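Local coordinates for protein arabinogalactan endo-1,4-beta-galactosidase (Ignisphaera aggregans, PDB 7OSK) that probably hydrolyses internal beta-1,4-galactosidic linkages of arabinogalactan, using a thermostable, calcium-binding glycoside hydrolase family 53 catalytic domain, at residues 139-144 with 362-367. Sequence-based numbering, arbitrary orientation.
Sequences DWWADP and AGWKTG
The carbonyl oxygen of Trp364 takes a weak hydrogen bond from the indole nitrogen of Trp141, with NE1 3.4 Å from O and an N-H...O angle of 151°. The oxygen lies at the edge of the Trp141 indole, near its plane. The bond joins two loops at the C-terminal end of the catalytic (beta/alpha)8 barrel, the end that carries the active site in this fold, one following strand 130-135 and the other strand 346-352; here Trp140, Trp141 and Trp364 form an aromatic cluster. Trp140 reaches the same carbonyl with its benzo end, CZ2 standing 3.3 Å from Trp364 O, approaching obliquely, in van der Waals contact and not as a hydrogen bond. The six-membered rings of Trp140 and Trp364 are turned by 29° to each other but slid apart, meeting through CH2 and CZ3 at 3.9 Å with hardly any overlap. Trp141 meets the Trp364 ring obliquely, its NE1 lying 3.9 Å from CE3. With CG between the backbone N and the carbonyl carbon (chi1 82°), Trp364 brings CE3 and CZ3 back toward the two tryptophans, while its NE1 hydrogen-bonds to Glu368 OE1. Its side chain also approaches that of His305, a calcium ligand, which sets the Trp364 end of the cluster near the calcium site. Within 139-144, Trp141 CD1 sits 3.1 Å above the Trp140 ring, over its centre. Trp140 is anchored separately by NE1 to the carbonyl of Gly108, and it meets Tyr107 edge-to-face. A leucine in place of Trp140 would probably leave the Gly108 carbonyl without its indole donor and open a gap between Trp141 and Lys365. The extended Lys365 chain crosses the Trp140 side chain at about a right angle, bringing its CG 3.5 Å from CH2.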
loop_
_atom_site.group_PDB
_atom_site.type_symbol
_atom_site.label_atom_id
_atom_site.label_comp_id
_atom_site.label_asym_id
_atom_site.label_seq_id
_atom_site.Cartn_x
_atom_site.Cartn_y
_atom_site.Cartn_z
ATOM N N ASP A 139 -9.894 7.114 -10.777
ATOM C CA ASP A 139 -8.934 7.921 -11.527
ATOM C C ASP A 139 -7.956 8.602 -10.579
ATOM O O ASP A 139 -6.917 9.098 -11.005
ATOM C CB ASP A 139 -9.643 8.970 -12.389
ATOM C CG ASP A 139 -10.179 8.396 -13.691
ATOM O OD1 ASP A 139 -9.624 7.392 -14.186
ATOM O OD2 ASP A 139 -11.156 8.956 -14.229
ATOM N N TRP A 140 -8.286 8.631 -9.292
ATOM C CA TRP A 140 -7.383 9.208 -8.305
ATOM C C TRP A 140 -7.573 8.535 -6.944
ATOM O O TRP A 140 -8.038 7.398 -6.883
ATOM C CB TRP A 140 -7.607 10.721 -8.211
ATOM C CG TRP A 140 -6.353 11.519 -7.940
ATOM C CD1 TRP A 140 -5.092 11.258 -8.401
ATOM C CD2 TRP A 140 -6.249 12.704 -7.141
ATOM N NE1 TRP A 140 -4.212 12.207 -7.938
ATOM C CE2 TRP A 140 -4.897 13.106 -7.162
ATOM C CE3 TRP A 140 -7.165 13.463 -6.408
ATOM C CZ2 TRP A 140 -4.441 14.231 -6.480
ATOM C CZ3 TRP A 140 -6.710 14.579 -5.729
ATOM C CH2 TRP A 140 -5.362 14.952 -5.770
ATOM N N TRP A 141 -7.206 9.232 -5.867
ATOM C CA TRP A 141 -7.211 8.658 -4.518
ATOM C C TRP A 141 -8.524 7.968 -4.166
ATOM O O TRP A 141 -9.607 8.494 -4.433
ATOM C CB TRP A 141 -6.933 9.737 -3.470
ATOM C CG TRP A 141 -5.623 10.432 -3.635
ATOM C CD1 TRP A 141 -5.416 11.665 -4.171
ATOM C CD2 TRP A 141 -4.332 9.939 -3.257
ATOM N NE1 TRP A 141 -4.079 11.975 -4.152
ATOM C CE2 TRP A 141 -3.390 10.930 -3.595
ATOM C CE3 TRP A 141 -3.880 8.757 -2.660
ATOM C CZ2 TRP A 141 -2.027 10.777 -3.361
ATOM C CZ3 TRP A 141 -2.525 8.608 -2.430
ATOM C CH2 TRP A 141 -1.616 9.612 -2.781
ATOM N N ALA A 142 -8.411 6.788 -3.563
ATOM C CA ALA A 142 -9.572 6.051 -3.086
ATOM C C ALA A 142 -9.327 5.507 -1.682
ATOM O O ALA A 142 -8.269 4.945 -1.393
ATOM C CB ALA A 142 -9.916 4.920 -4.040
ATOM N N ASP A 143 -10.312 5.699 -0.812
ATOM C CA ASP A 143 -10.274 5.187 0.551
ATOM C C ASP A 143 -11.724 5.106 1.034
ATOM O O ASP A 143 -12.635 5.388 0.260
ATOM C CB ASP A 143 -9.406 6.083 1.436
ATOM C CG ASP A 143 -9.887 7.512 1.465
ATOM O OD1 ASP A 143 -10.938 7.775 2.084
ATOM O OD2 ASP A 143 -9.204 8.375 0.873
ATOM N N PRO A 144 -11.957 4.711 2.299
ATOM C CA PRO A 144 -13.356 4.549 2.719
ATOM C C PRO A 144 -14.183 5.834 2.769
ATOM O O PRO A 144 -15.348 5.755 3.155
ATOM C CB PRO A 144 -13.225 3.952 4.124
ATOM C CG PRO A 144 -11.912 3.259 4.113
ATOM C CD PRO A 144 -11.030 4.143 3.293
ATOM N N ALA A 362 6.337 16.914 -7.135
ATOM C CA ALA A 362 5.982 15.593 -6.620
ATOM C C ALA A 362 5.152 15.700 -5.344
ATOM O O ALA A 362 5.370 14.958 -4.387
ATOM C CB ALA A 362 7.236 14.775 -6.362
ATOM N N GLY A 363 4.203 16.630 -5.332
ATOM C CA GLY A 363 3.315 16.789 -4.197
ATOM C C GLY A 363 2.195 15.766 -4.222
ATOM O O GLY A 363 2.162 14.889 -5.085
ATOM N N TRP A 364 1.276 15.881 -3.269
ATOM C CA TRP A 364 0.135 14.975 -3.183
ATOM C C TRP A 364 -0.912 15.321 -4.234
ATOM O O TRP A 364 -1.843 14.554 -4.483
ATOM C CB TRP A 364 -0.494 15.042 -1.793
ATOM C CG TRP A 364 -1.438 16.194 -1.639
ATOM C CD1 TRP A 364 -1.112 17.501 -1.422
ATOM C CD2 TRP A 364 -2.867 16.142 -1.696
ATOM N NE1 TRP A 364 -2.251 18.267 -1.341
ATOM C CE2 TRP A 364 -3.342 17.454 -1.506
ATOM C CE3 TRP A 364 -3.791 15.112 -1.889
ATOM C CZ2 TRP A 364 -4.697 17.761 -1.501
ATOM C CZ3 TRP A 364 -5.137 15.422 -1.884
ATOM C CH2 TRP A 364 -5.574 16.734 -1.693
ATOM N N LYS A 365 -0.748 16.488 -4.844
ATOM C CA LYS A 365 -1.714 17.018 -5.792
ATOM C C LYS A 365 -0.991 17.975 -6.724
ATOM O O LYS A 365 0.007 18.583 -6.336
ATOM C CB LYS A 365 -2.853 17.728 -5.051
ATOM C CG LYS A 365 -3.996 18.205 -5.927
ATOM C CD LYS A 365 -5.082 18.862 -5.085
ATOM C CE LYS A 365 -6.260 19.307 -5.936
ATOM N NZ LYS A 365 -7.363 19.873 -5.115
ATOM N N THR A 366 -1.475 18.099 -7.953
ATOM C CA THR A 366 -0.909 19.059 -8.888
ATOM C C THR A 366 -1.016 20.464 -8.305
ATOM O O THR A 366 -2.110 20.935 -7.985
ATOM C CB THR A 366 -1.617 19.004 -10.253
ATOM O OG1 THR A 366 -1.354 17.739 -10.875
ATOM C CG2 THR A 366 -1.129 20.122 -11.168
ATOM N N GLY A 367 0.129 21.123 -8.159
ATOM C CA GLY A 367 0.175 22.479 -7.641
ATOM C C GLY A 367 0.464 22.553 -6.153
ATOM O O GLY A 367 0.998 23.554 -5.675
#